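PDB 3BN1: GDP-perosamine synthase from Caulobacter crescentus, which transfers the amino group of L-glutamate to GDP-4-keto-6-deoxy-D-mannose, using pyridoxal 5'-phosphate, to make GDP-perosamine for the lipopolysaccharide O-antigen. Local coordinates for residues T87-A92 with H324-Y329; V105-R110 with L337-A342; V156-A161 with G174-C179. One frame throughout, in Å; residues are numbered along the deposited sequence.

Contact 1: T87-A92 with H324-Y329; sequences TYIASA and HIMPPY. With AKG (2-oxoglutaric acid), chain G.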
ATOM      1  N   THR A  87      12.867   5.136 -17.310  1.00 13.67           N
ATOM      2  CA  THR A  87      11.648   4.519 -16.733  1.00  5.69           C
ATOM      3  C   THR A  87      11.168   5.388 -15.563  1.00  4.00           C
ATOM      4  O   THR A  87      11.880   6.310 -15.110  1.00  7.42           O
ATOM      5  CB  THR A  87      11.857   3.054 -16.236  1.00 14.59           C
ATOM      6  OG1 THR A  87      10.612   2.503 -15.765  1.00  5.67           O
ATOM      7  CG2 THR A  87      12.861   2.956 -15.092  1.00  8.42           C
ATOM      8  N   TYR A  88      10.013   5.010 -15.031  1.00 11.67           N
ATOM      9  CA  TYR A  88       9.479   5.636 -13.843  1.00  7.87           C
ATOM     10  C   TYR A  88      10.276   5.010 -12.669  1.00  1.81           C
ATOM     11  O   TYR A  88      10.622   3.835 -12.657  1.00  7.26           O
ATOM     12  CB  TYR A  88       7.985   5.341 -13.707  1.00  6.53           C
ATOM     13  CG  TYR A  88       7.497   5.983 -12.444  1.00 13.05           C
ATOM     14  CD1 TYR A  88       7.572   7.375 -12.282  1.00 13.28           C
ATOM     15  CD2 TYR A  88       7.020   5.181 -11.397  1.00 15.43           C
ATOM     16  CE1 TYR A  88       7.081   7.958 -11.156  1.00  4.70           C
ATOM     17  CE2 TYR A  88       6.541   5.749 -10.274  1.00  9.24           C
ATOM     18  CZ  TYR A  88       6.626   7.113 -10.136  1.00 10.90           C
ATOM     19  OH  TYR A  88       6.211   7.653  -8.953  1.00 11.98           O
ATOM     20  N   ILE A  89      10.604   5.836 -11.687  1.00 11.30           N
ATOM     21  CA  ILE A  89      11.543   5.446 -10.687  1.00  6.06           C
ATOM     22  C   ILE A  89      11.164   4.262  -9.840  1.00  7.82           C
ATOM     23  O   ILE A  89      12.060   3.625  -9.253  1.00 13.89           O
ATOM     24  CB  ILE A  89      11.803   6.575  -9.730  1.00  5.27           C
ATOM     25  CG1 ILE A  89      13.134   6.358  -8.992  1.00  8.62           C
ATOM     26  CG2 ILE A  89      10.554   6.766  -8.867  1.00  4.57           C
ATOM     27  CD1 ILE A  89      13.617   7.632  -8.250  1.00  7.17           C
ATOM     28  N   ALA A  90       9.854   3.972  -9.793  1.00  5.98           N
ATOM     29  CA  ALA A  90       9.368   2.826  -9.046  1.00  7.41           C
ATOM     30  C   ALA A  90      10.030   1.561  -9.574  1.00  4.30           C
ATOM     31  O   ALA A  90      10.251   0.635  -8.769  1.00  8.35           O
ATOM     32  CB  ALA A  90       7.816   2.721  -9.091  1.00  8.35           C
ATOM     33  N   SER A  91      10.442   1.539 -10.850  1.00  3.88           N
ATOM     34  CA  SER A  91      11.051   0.327 -11.390  1.00 22.89           C
ATOM     35  C   SER A  91      12.317  -0.018 -10.623  1.00 15.26           C
ATOM     36  O   SER A  91      12.650  -1.195 -10.377  1.00  8.84           O
ATOM     37  CB  SER A  91      11.484   0.538 -12.856  1.00 12.80           C
ATOM     38  OG  SER A  91      10.374   0.966 -13.609  1.00 14.72           O
ATOM     39  N   ALA A  92      13.117   1.016 -10.415  1.00  7.07           N
ATOM     40  CA  ALA A  92      14.411   0.826  -9.739  1.00  1.11           C
ATOM     41  C   ALA A  92      14.177   0.743  -8.265  1.00  7.26           C
ATOM     42  O   ALA A  92      14.871  -0.025  -7.600  1.00  5.09           O
ATOM     43  CB  ALA A  92      15.352   2.023 -10.056  1.00 13.26           C
ATOM     44  N   HIS A 324      19.831   7.554 -13.626  1.00  7.29           N
ATOM     45  CA  HIS A 324      21.217   7.874 -13.308  1.00  6.21           C
ATOM     46  C   HIS A 324      21.451   9.375 -13.238  1.00 11.55           C
ATOM     47  O   HIS A 324      22.559   9.822 -12.949  1.00 12.31           O
ATOM     48  CB  HIS A 324      22.222   7.091 -14.283  1.00  9.88           C
ATOM     49  CG  HIS A 324      22.262   7.626 -15.682  1.00  7.56           C
ATOM     50  ND1 HIS A 324      21.186   7.508 -16.541  1.00 12.74           N
ATOM     51  CD2 HIS A 324      23.187   8.375 -16.343  1.00 11.80           C
ATOM     52  CE1 HIS A 324      21.461   8.126 -17.680  1.00  6.73           C
ATOM     53  NE2 HIS A 324      22.669   8.665 -17.585  1.00 12.29           N
ATOM     54  N   ILE A 325      20.443  10.176 -13.580  1.00  4.77           N
ATOM     55  CA  ILE A 325      20.722  11.609 -13.537  1.00 17.81           C
ATOM     56  C   ILE A 325      20.018  12.178 -12.327  1.00 44.81           C
ATOM     57  O   ILE A 325      20.085  13.368 -12.108  1.00 14.45           O
ATOM     58  CB  ILE A 325      20.377  12.460 -14.785  1.00 19.61           C
ATOM     59  CG1 ILE A 325      18.869  12.609 -14.945  1.00 21.66           C
ATOM     60  CG2 ILE A 325      20.901  11.832 -16.035  1.00 15.70           C
ATOM     61  CD1 ILE A 325      18.422  13.670 -16.042  1.00 12.72           C
ATOM     62  N   MET A 326      19.356  11.348 -11.535  1.00 16.16           N
ATOM     63  CA  MET A 326      18.733  11.901 -10.347  1.00  7.40           C
ATOM     64  C   MET A 326      19.485  11.426  -9.111  1.00 22.51           C
ATOM     65  O   MET A 326      20.105  10.386  -9.185  1.00 18.05           O
ATOM     66  CB  MET A 326      17.241  11.589 -10.302  1.00 13.35           C
ATOM     67  CG  MET A 326      16.486  12.319 -11.386  1.00 14.17           C
ATOM     68  SD  MET A 326      14.762  12.039 -11.264  1.00 12.30           S
ATOM     69  CE  MET A 326      14.613  10.307 -11.639  1.00 13.78           C
ATOM     70  N   PRO A 327      19.408  12.147  -7.981  1.00 14.71           N
ATOM     71  CA  PRO A 327      20.191  11.792  -6.803  1.00  9.93           C
ATOM     72  C   PRO A 327      20.193  10.342  -6.350  1.00 15.81           C
ATOM     73  O   PRO A 327      21.233   9.764  -6.040  1.00 15.44           O
ATOM     74  CB  PRO A 327      19.604  12.691  -5.722  1.00  6.46           C
ATOM     75  CG  PRO A 327      19.179  13.929  -6.492  1.00 10.80           C
ATOM     76  CD  PRO A 327      18.742  13.454  -7.832  1.00 13.13           C
ATOM     77  N   PRO A 328      19.029   9.722  -6.289  1.00 11.55           N
ATOM     78  CA  PRO A 328      19.071   8.370  -5.766  1.00  9.00           C
ATOM     79  C   PRO A 328      19.905   7.377  -6.576  1.00 19.30           C
ATOM     80  O   PRO A 328      20.419   6.430  -5.999  1.00 12.33           O
ATOM     81  CB  PRO A 328      17.602   7.971  -5.607  1.00  6.65           C
ATOM     82  CG  PRO A 328      16.855   9.094  -5.906  1.00  9.48           C
ATOM     83  CD  PRO A 328      17.650  10.200  -6.499  1.00 10.77           C
ATOM     84  N   TYR A 329      20.047   7.553  -7.887  1.00  7.24           N
ATOM     85  CA  TYR A 329      20.726   6.545  -8.700  1.00 11.54           C
ATOM     86  C   TYR A 329      21.897   7.066  -9.500  1.00 14.13           C
ATOM     87  O   TYR A 329      22.416   6.406 -10.402  1.00  8.80           O
ATOM     88  CB  TYR A 329      19.700   5.907  -9.655  1.00 14.86           C
ATOM     89  CG  TYR A 329      18.704   5.113  -8.815  1.00 11.02           C
ATOM     90  CD1 TYR A 329      19.136   4.040  -8.015  1.00  7.48           C
ATOM     91  CD2 TYR A 329      17.358   5.489  -8.748  1.00  3.67           C
ATOM     92  CE1 TYR A 329      18.223   3.408  -7.129  1.00  9.25           C
ATOM     93  CE2 TYR A 329      16.461   4.855  -7.892  1.00 16.21           C
ATOM     94  CZ  TYR A 329      16.905   3.819  -7.076  1.00 16.02           C
ATOM     95  OH  TYR A 329      16.069   3.148  -6.226  1.00  7.45           O
TER
HETATM   96  C1  AKG G 374       3.123   9.319 -13.699  1.00 43.32           C
HETATM   97  O1  AKG G 374       3.106  10.468 -13.182  1.00 99.89           O
HETATM   98  O2  AKG G 374       3.126   9.166 -14.945  1.00 99.89           O
HETATM   99  C2  AKG G 374       3.124   8.125 -12.830  1.00 45.47           C
HETATM  100  O5  AKG G 374       3.019   7.020 -13.325  1.00 53.97           O
HETATM  101  C3  AKG G 374       3.299   8.346 -11.342  1.00 29.63           C
HETATM  102  C4  AKG G 374       3.099   7.062 -10.567  1.00 24.02           C
HETATM  103  C5  AKG G 374       2.839   7.407  -9.125  1.00 16.59           C
HETATM  104  O3  AKG G 374       2.706   6.451  -8.314  1.00 20.44           O
HETATM  105  O4  AKG G 374       2.813   8.725  -8.722  1.00 26.46           O
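Tyr-329 lies against Ala-92 and Ile-89, and its ring makes the tight half of this contact. Ala-92 CB sits over one face in a CH-pi contact, 4.0 Å from the centroid of the Tyr-329 ring and 25° off its normal, while Pro-328 CB covers the opposite face near the rim. Ile-89 comes to the edge instead: its CG1 lies in the ring plane, 3.8 Å from Tyr-329 CE2. With CG1 anti to the backbone N (chi1 -160°), the Ile-89 branch runs out toward the 324-329 loop. The phenol oxygen is held beyond the two segments by Asn-93 and Thr-96. Ala-92 belongs to helix 90-98 in the large domain of a fold type I (aspartate aminotransferase-like) enzyme; Tyr-88, earlier in the same segment, lines the 2-oxoglutarate pocket, where one face of its ring meets the ligand, Tyr-88 CZ standing 3.6 Å from C4 of AKG. Packing is looser round the Ile-89 tip, where CD1 is 4.3 Å from Pro-328 CG and 4.4 Å from Met-326 CE. On this side Pro-328 is partly exposed, and Phe-225 of the second subunit packs on both Ile-89 and Pro-328.

Contact 2: V105-R110 with L337-A342; sequences VDNDPR and LKIAEA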
ATOM      1  N   VAL A 105      20.474  -0.145 -17.929  1.00  6.36           N
ATOM      2  CA  VAL A 105      20.691  -0.428 -19.360  1.00 11.45           C
ATOM      3  C   VAL A 105      20.004   0.677 -20.215  1.00  6.86           C
ATOM      4  O   VAL A 105      19.005   1.301 -19.788  1.00  7.95           O
ATOM      5  CB  VAL A 105      20.134  -1.830 -19.764  1.00  6.90           C
ATOM      6  CG1 VAL A 105      18.594  -1.888 -19.555  1.00 11.00           C
ATOM      7  CG2 VAL A 105      20.550  -2.144 -21.197  1.00  4.84           C
ATOM      8  N   ASP A 106      20.587   0.952 -21.386  1.00  8.88           N
ATOM      9  CA  ASP A 106      20.121   2.016 -22.277  1.00  7.45           C
ATOM     10  C   ASP A 106      18.943   1.461 -23.037  1.00  6.05           C
ATOM     11  O   ASP A 106      18.700   0.264 -22.999  1.00  8.32           O
ATOM     12  CB  ASP A 106      21.191   2.373 -23.319  1.00  6.80           C
ATOM     13  CG  ASP A 106      21.196   3.818 -23.660  1.00  4.82           C
ATOM     14  OD1 ASP A 106      20.244   4.503 -23.242  1.00  3.89           O
ATOM     15  OD2 ASP A 106      22.131   4.274 -24.343  1.00  8.74           O
ATOM     16  N   ASN A 107      18.198   2.343 -23.693  1.00  9.39           N
ATOM     17  CA  ASN A 107      17.023   1.982 -24.484  1.00  5.91           C
ATOM     18  C   ASN A 107      17.208   2.311 -25.954  1.00  7.29           C
ATOM     19  O   ASN A 107      18.204   2.928 -26.353  1.00 11.59           O
ATOM     20  CB  ASN A 107      15.795   2.813 -24.072  1.00  7.86           C
ATOM     21  CG  ASN A 107      16.071   4.306 -24.039  1.00  8.67           C
ATOM     22  OD1 ASN A 107      16.655   4.772 -23.077  1.00 11.00           O
ATOM     23  ND2 ASN A 107      15.520   5.071 -24.962  1.00  5.75           N
ATOM     24  N   ASP A 108      16.195   1.919 -26.730  1.00 16.17           N
ATOM     25  CA  ASP A 108      16.148   2.155 -28.161  1.00 20.19           C
ATOM     26  C   ASP A 108      15.752   3.608 -28.342  1.00 11.83           C
ATOM     27  O   ASP A 108      14.866   4.135 -27.632  1.00 12.39           O
ATOM     28  CB  ASP A 108      15.062   1.259 -28.761  1.00 11.80           C
ATOM     29  CG  ASP A 108      14.936   1.389 -30.299  1.00 14.53           C
ATOM     30  OD1 ASP A 108      15.559   0.597 -31.042  1.00 35.76           O
ATOM     31  OD2 ASP A 108      14.164   2.238 -30.780  1.00 14.39           O
ATOM     32  N   PRO A 109      16.393   4.246 -29.308  1.00 11.88           N
ATOM     33  CA  PRO A 109      16.113   5.658 -29.573  1.00  9.83           C
ATOM     34  C   PRO A 109      14.730   5.941 -30.165  1.00 13.85           C
ATOM     35  O   PRO A 109      14.265   7.095 -30.161  1.00 11.22           O
ATOM     36  CB  PRO A 109      17.186   6.033 -30.583  1.00 14.20           C
ATOM     37  CG  PRO A 109      17.486   4.689 -31.261  1.00 13.31           C
ATOM     38  CD  PRO A 109      17.523   3.748 -30.111  1.00  5.24           C
ATOM     39  N   ARG A 110      14.110   4.875 -30.676  1.00  7.68           N
ATOM     40  CA  ARG A 110      12.843   4.974 -31.371  1.00  7.89           C
ATOM     41  C   ARG A 110      11.643   4.554 -30.582  1.00  7.66           C
ATOM     42  O   ARG A 110      10.646   5.256 -30.520  1.00 13.42           O
ATOM     43  CB  ARG A 110      12.930   4.180 -32.668  1.00 18.61           C
ATOM     44  CG  ARG A 110      13.535   5.051 -33.768  1.00 13.79           C
ATOM     45  CD  ARG A 110      13.422   4.442 -35.201  1.00 26.75           C
ATOM     46  NE  ARG A 110      13.608   2.991 -35.114  1.00 22.54           N
ATOM     47  CZ  ARG A 110      13.255   2.075 -36.012  1.00 99.89           C
ATOM     48  NH1 ARG A 110      12.715   2.402 -37.195  1.00 37.45           N
ATOM     49  NH2 ARG A 110      13.491   0.806 -35.689  1.00 37.01           N
ATOM     50  N   LEU A 337      24.739   5.047 -21.376  1.00  8.34           N
ATOM     51  CA  LEU A 337      23.314   5.415 -21.149  1.00 18.59           C
ATOM     52  C   LEU A 337      22.940   6.668 -21.968  1.00 16.35           C
ATOM     53  O   LEU A 337      22.003   7.422 -21.671  1.00 13.51           O
ATOM     54  CB  LEU A 337      22.989   5.626 -19.664  1.00  6.79           C
ATOM     55  CG  LEU A 337      23.238   4.349 -18.844  1.00  2.90           C
ATOM     56  CD1 LEU A 337      23.243   4.735 -17.387  1.00 11.53           C
ATOM     57  CD2 LEU A 337      22.241   3.138 -19.166  1.00  5.08           C
ATOM     58  N   LYS A 338      23.680   6.845 -23.058  1.00 12.65           N
ATOM     59  CA  LYS A 338      23.501   8.027 -23.876  1.00 19.81           C
ATOM     60  C   LYS A 338      22.133   8.174 -24.543  1.00 13.80           C
ATOM     61  O   LYS A 338      21.661   9.289 -24.703  1.00 15.20           O
ATOM     62  CB  LYS A 338      24.694   8.170 -24.834  1.00 17.14           C
ATOM     63  CG  LYS A 338      26.029   8.402 -24.068  1.00 21.45           C
ATOM     64  CD  LYS A 338      27.337   8.258 -24.892  1.00 51.46           C
ATOM     65  CE  LYS A 338      28.030   9.603 -25.188  1.00 99.89           C
ATOM     66  NZ  LYS A 338      27.568  10.718 -24.296  1.00 99.89           N
ATOM     67  N   ILE A 339      21.506   7.071 -24.956  1.00 13.63           N
ATOM     68  CA  ILE A 339      20.213   7.197 -25.626  1.00 10.50           C
ATOM     69  C   ILE A 339      19.196   7.653 -24.599  1.00 11.98           C
ATOM     70  O   ILE A 339      18.452   8.598 -24.853  1.00 13.99           O
ATOM     71  CB  ILE A 339      19.680   5.943 -26.357  1.00 13.52           C
ATOM     72  CG1 ILE A 339      20.642   5.394 -27.417  1.00  9.50           C
ATOM     73  CG2 ILE A 339      18.386   6.325 -27.091  1.00  8.40           C
ATOM     74  CD1 ILE A 339      21.118   6.480 -28.414  1.00 17.41           C
ATOM     75  N   ALA A 340      19.219   7.046 -23.411  1.00 11.43           N
ATOM     76  CA  ALA A 340      18.268   7.441 -22.359  1.00 13.00           C
ATOM     77  C   ALA A 340      18.403   8.962 -22.039  1.00 17.63           C
ATOM     78  O   ALA A 340      17.418   9.681 -21.847  1.00  6.98           O
ATOM     79  CB  ALA A 340      18.563   6.601 -21.083  1.00  4.73           C
ATOM     80  N   GLU A 341      19.635   9.455 -21.971  1.00 11.11           N
ATOM     81  CA  GLU A 341      19.861  10.884 -21.692  1.00 10.95           C
ATOM     82  C   GLU A 341      19.270  11.779 -22.762  1.00  9.23           C
ATOM     83  O   GLU A 341      18.602  12.783 -22.439  1.00 16.31           O
ATOM     84  CB  GLU A 341      21.356  11.179 -21.597  1.00 10.62           C
ATOM     85  CG  GLU A 341      21.996  10.628 -20.308  1.00 21.28           C
ATOM     86  CD  GLU A 341      23.500  10.520 -20.426  1.00 24.90           C
ATOM     87  OE1 GLU A 341      24.100  11.114 -21.355  1.00 27.01           O
ATOM     88  OE2 GLU A 341      24.068   9.759 -19.634  1.00 16.08           O
ATOM     89  N   ALA A 342      19.484  11.390 -24.036  1.00 12.27           N
ATOM     90  CA  ALA A 342      18.965  12.141 -25.207  1.00  9.52           C
ATOM     91  C   ALA A 342      17.425  12.171 -25.183  1.00 15.11           C
ATOM     92  O   ALA A 342      16.781  13.212 -25.363  1.00 14.48           O
ATOM     93  CB  ALA A 342      19.443  11.444 -26.553  1.00  8.75           C
TER
HETATM   94  O   HOH W   1      24.685   4.566 -24.806  1.00 17.98           O
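Asp-106 and Leu-337 bring the two backbones closest, with CA atoms 4.8 Å apart, and the segments are still near at Pro-109 and Ile-339, where the CA separation is 5.9 Å. The 105-110 segment leaves its strand in an irregular, largely extended course and passes the first turn of helix 338-346, for which Leu-337 is the N-cap residue.

The Asp-106 carboxylate meets the amides that this turn presents. Its OD1 accepts from Ala-340 N at 2.7 Å and its OD2 from Ile-339 N at 2.9 Å, the latter the straighter bond with 162° at the hydrogen. Both oxygens use their syn lone pairs, so the carboxylate faces the helix start as a fork. A water donates to Asp-106 OD2 and accepts from Lys-338 N, extending the network to a third amide. The carboxylate thus accepts from amides of the first turn, as anions at helix N termini commonly do, and these amides, together with the helix dipole, would be expected to stabilise its negative charge.

Van der Waals contacts flank this polar centre. Ile-339 CG2, placed anti to the backbone N, makes an apolar contact 3.7 Å from Pro-109 CB, and Ile-339 CB rests 3.4 Å from Asn-107 O. Leu-337 reaches the other end of the loop, its CD2 3.5 Å from Val-105 C. Asn-107 OD1 lies 3.2 Å from Ala-340 CA, while its ND2 donates to Asp-108 O from above the carbonyl plane; an Asx turn joins Asp-108 OD2 to Arg-110 N.

Val-105 ends strand 101-105, bonded through its backbone to Val-83 and Ser-85; helix 116-119 touches Val-105 and Asp-106 through Lys-118, and Pro-109 O accepts from Arg-293 of strand 290-294.

Contact 3: V156-A161 with G174-C179; sequences VIEDAA and GSLGDC
Glu-158 spans from its strand to the 174-177 turn, which wraps its carboxylate with backbone amides. CB leaves the backbone toward that turn, and CG, anti to the carbonyl carbon (chi1 -53°), passes 3.8 Å from Gly-177 N. From there the chain is extended, bringing CD to 3.6 Å from Leu-176 CB, whose side chain crosses it at about a right angle. At the tip, OE1 accepts from Gly-174 N in a nearly straight bond of 2.8 Å (172°), on the syn side, tilted somewhat out of the carboxylate plane. OE2 takes two donors from the same face of the carboxylate: Leu-176 N at 2.7 Å and Gly-177 N at 3.0 Å. Three amides therefore grip this buried group and fix its rotation; OE1 is also hydrogen-bonded to His-134 NE2.

The backbones are joined around the single parallel bridge of Ile-157 with Cys-179. Glu-158 N donates to Cys-179 O, and Asp-178 N to Val-156 O at 2.8 Å. Asp-178 OD2 answers with its anti lone pair, accepting from Val-156 N at 2.7 Å. Ile-157 CG1 and Cys-179 SG, 3.9 Å apart, share one face of the sheet.

This pairing begins the parallel alignment of strands 155-159 and 179-183 in the mixed seven-stranded sheet, the core of the fold type I large domain. Strand 127-130 flanks 155-159 on its other side. Helix 62-72 covers the Ile-157 and Cys-179 face, while helix 142-151 packs on Val-156 and Leu-176.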
ATOM      1  N   VAL A 156      12.631 -12.922 -15.820  1.00 14.44           N
ATOM      2  CA  VAL A 156      12.263 -11.708 -16.520  1.00 16.34           C
ATOM      3  C   VAL A 156      10.988 -11.240 -15.832  1.00 53.89           C
ATOM      4  O   VAL A 156      10.065 -12.012 -15.593  1.00  8.31           O
ATOM      5  CB  VAL A 156      12.021 -11.946 -18.055  1.00 28.00           C
ATOM      6  CG1 VAL A 156      11.524 -10.664 -18.769  1.00 17.69           C
ATOM      7  CG2 VAL A 156      13.299 -12.425 -18.728  1.00 10.25           C
ATOM      8  N   ILE A 157      10.935  -9.960 -15.495  1.00 13.30           N
ATOM      9  CA  ILE A 157       9.713  -9.479 -14.921  1.00 12.47           C
ATOM     10  C   ILE A 157       9.321  -8.255 -15.723  1.00 18.39           C
ATOM     11  O   ILE A 157      10.090  -7.287 -15.836  1.00  8.81           O
ATOM     12  CB  ILE A 157       9.884  -9.066 -13.453  1.00 19.59           C
ATOM     13  CG1 ILE A 157       8.648  -8.273 -13.009  1.00 11.74           C
ATOM     14  CG2 ILE A 157      11.249  -8.335 -13.247  1.00 12.15           C
ATOM     15  CD1 ILE A 157       8.746  -7.648 -11.634  1.00 12.12           C
ATOM     16  N   GLU A 158       8.144  -8.298 -16.326  1.00 10.79           N
ATOM     17  CA  GLU A 158       7.737  -7.125 -17.116  1.00  2.31           C
ATOM     18  C   GLU A 158       7.142  -6.035 -16.205  1.00  1.69           C
ATOM     19  O   GLU A 158       6.166  -6.251 -15.425  1.00  5.61           O
ATOM     20  CB  GLU A 158       6.613  -7.485 -18.069  1.00 10.73           C
ATOM     21  CG  GLU A 158       6.794  -8.696 -19.045  1.00 14.02           C
ATOM     22  CD  GLU A 158       5.388  -9.083 -19.649  1.00 14.49           C
ATOM     23  OE1 GLU A 158       4.740  -8.176 -20.255  1.00  9.81           O
ATOM     24  OE2 GLU A 158       4.914 -10.244 -19.440  1.00 19.86           O
ATOM     25  N   ASP A 159       7.690  -4.838 -16.324  1.00 11.70           N
ATOM     26  CA  ASP A 159       7.011  -3.713 -15.665  1.00  7.27           C
ATOM     27  C   ASP A 159       6.008  -3.298 -16.742  1.00 12.37           C
ATOM     28  O   ASP A 159       6.328  -2.541 -17.691  1.00  7.44           O
ATOM     29  CB  ASP A 159       7.921  -2.522 -15.400  1.00 12.77           C
ATOM     30  CG  ASP A 159       7.200  -1.434 -14.632  1.00 24.27           C
ATOM     31  OD1 ASP A 159       5.943  -1.486 -14.514  1.00 11.53           O
ATOM     32  OD2 ASP A 159       7.895  -0.548 -14.087  1.00 13.96           O
ATOM     33  N   ALA A 160       4.791  -3.815 -16.661  1.00 12.45           N
ATOM     34  CA  ALA A 160       3.804  -3.500 -17.708  1.00 12.95           C
ATOM     35  C   ALA A 160       2.843  -2.403 -17.288  1.00 31.17           C
ATOM     36  O   ALA A 160       1.719  -2.345 -17.808  1.00 16.19           O
ATOM     37  CB  ALA A 160       3.015  -4.760 -18.075  1.00  8.64           C
ATOM     38  N   ALA A 161       3.253  -1.571 -16.326  1.00 10.96           N
ATOM     39  CA  ALA A 161       2.397  -0.480 -15.789  1.00 13.92           C
ATOM     40  C   ALA A 161       1.678   0.378 -16.811  1.00 16.92           C
ATOM     41  O   ALA A 161       0.619   0.907 -16.526  1.00 19.58           O
ATOM     42  CB  ALA A 161       3.202   0.487 -14.808  1.00  2.28           C
ATOM     43  N   GLY A 174       2.022  -8.894 -19.908  1.00  7.34           N
ATOM     44  CA  GLY A 174       1.726  -9.617 -18.699  1.00 11.53           C
ATOM     45  C   GLY A 174       1.915 -11.114 -18.817  1.00 17.64           C
ATOM     46  O   GLY A 174       2.090 -11.772 -17.783  1.00 12.56           O
ATOM     47  N   SER A 175       1.931 -11.646 -20.040  1.00 14.87           N
ATOM     48  CA  SER A 175       2.056 -13.112 -20.212  1.00  7.52           C
ATOM     49  C   SER A 175       3.441 -13.505 -20.653  1.00 17.74           C
ATOM     50  O   SER A 175       3.658 -14.707 -20.917  1.00 16.78           O
ATOM     51  CB  SER A 175       1.115 -13.636 -21.341  1.00  5.21           C
ATOM     52  OG  SER A 175       1.346 -12.937 -22.554  1.00  5.66           O
ATOM     53  N   LEU A 176       4.303 -12.489 -20.848  1.00 11.34           N
ATOM     54  CA  LEU A 176       5.624 -12.710 -21.443  1.00 11.48           C
ATOM     55  C   LEU A 176       6.773 -13.120 -20.534  1.00 17.52           C
ATOM     56  O   LEU A 176       7.569 -13.963 -20.923  1.00 18.02           O
ATOM     57  CB  LEU A 176       6.078 -11.480 -22.258  1.00 15.31           C
ATOM     58  CG  LEU A 176       5.067 -11.067 -23.307  1.00 16.86           C
ATOM     59  CD1 LEU A 176       5.016  -9.567 -23.387  1.00 28.79           C
ATOM     60  CD2 LEU A 176       5.369 -11.728 -24.677  1.00 20.33           C
ATOM     61  N   GLY A 177       6.934 -12.489 -19.377  1.00 14.38           N
ATOM     62  CA  GLY A 177       8.064 -12.902 -18.516  1.00 13.35           C
ATOM     63  C   GLY A 177       7.649 -13.996 -17.497  1.00 50.23           C
ATOM     64  O   GLY A 177       6.659 -14.717 -17.648  1.00 14.12           O
ATOM     65  N   ASP A 178       8.417 -14.137 -16.428  1.00 10.45           N
ATOM     66  CA  ASP A 178       8.059 -15.041 -15.369  1.00  7.70           C
ATOM     67  C   ASP A 178       6.850 -14.472 -14.653  1.00  1.83           C
ATOM     68  O   ASP A 178       5.949 -15.206 -14.180  1.00 15.20           O
ATOM     69  CB  ASP A 178       9.303 -15.176 -14.515  1.00  7.65           C
ATOM     70  CG  ASP A 178      10.390 -15.946 -15.286  1.00 12.01           C
ATOM     71  OD1 ASP A 178      10.254 -17.201 -15.416  1.00 14.80           O
ATOM     72  OD2 ASP A 178      11.366 -15.313 -15.769  1.00 23.89           O
ATOM     73  N   CYS A 179       6.803 -13.141 -14.583  1.00 10.35           N
ATOM     74  CA  CYS A 179       5.623 -12.512 -13.992  1.00  9.59           C
ATOM     75  C   CYS A 179       5.643 -11.102 -14.535  1.00  9.27           C
ATOM     76  O   CYS A 179       6.506 -10.744 -15.361  1.00  9.57           O
ATOM     77  CB  CYS A 179       5.632 -12.499 -12.457  1.00 14.62           C
ATOM     78  SG  CYS A 179       7.154 -11.723 -11.801  1.00 12.84           S
TER

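How the contacts relate
From the N terminus, the chain first lays down 87-92, which leads into helix 90-98, then 105-110 at the end of the edge strand 101-105. Contact 3 comes next and closes a short loop, only 12 residues lying between its segments, within the central sheet. It is nested inside both long loops, which close much later: 324-329 completes contact 1 and 337-342 completes contact 2, so these two cross. Contact 1 joins helix 90-98 to the loop after strand 317-318, and contact 2 joins the end of strand 101-105 to helix 338-346. Contacts 1 and 2 touch through His-324 and Glu-341, contacts 1 and 3 through Ser-91 and Asp-159, whereas contacts 2 and 3 stay about 11 Å apart at their nearest atoms.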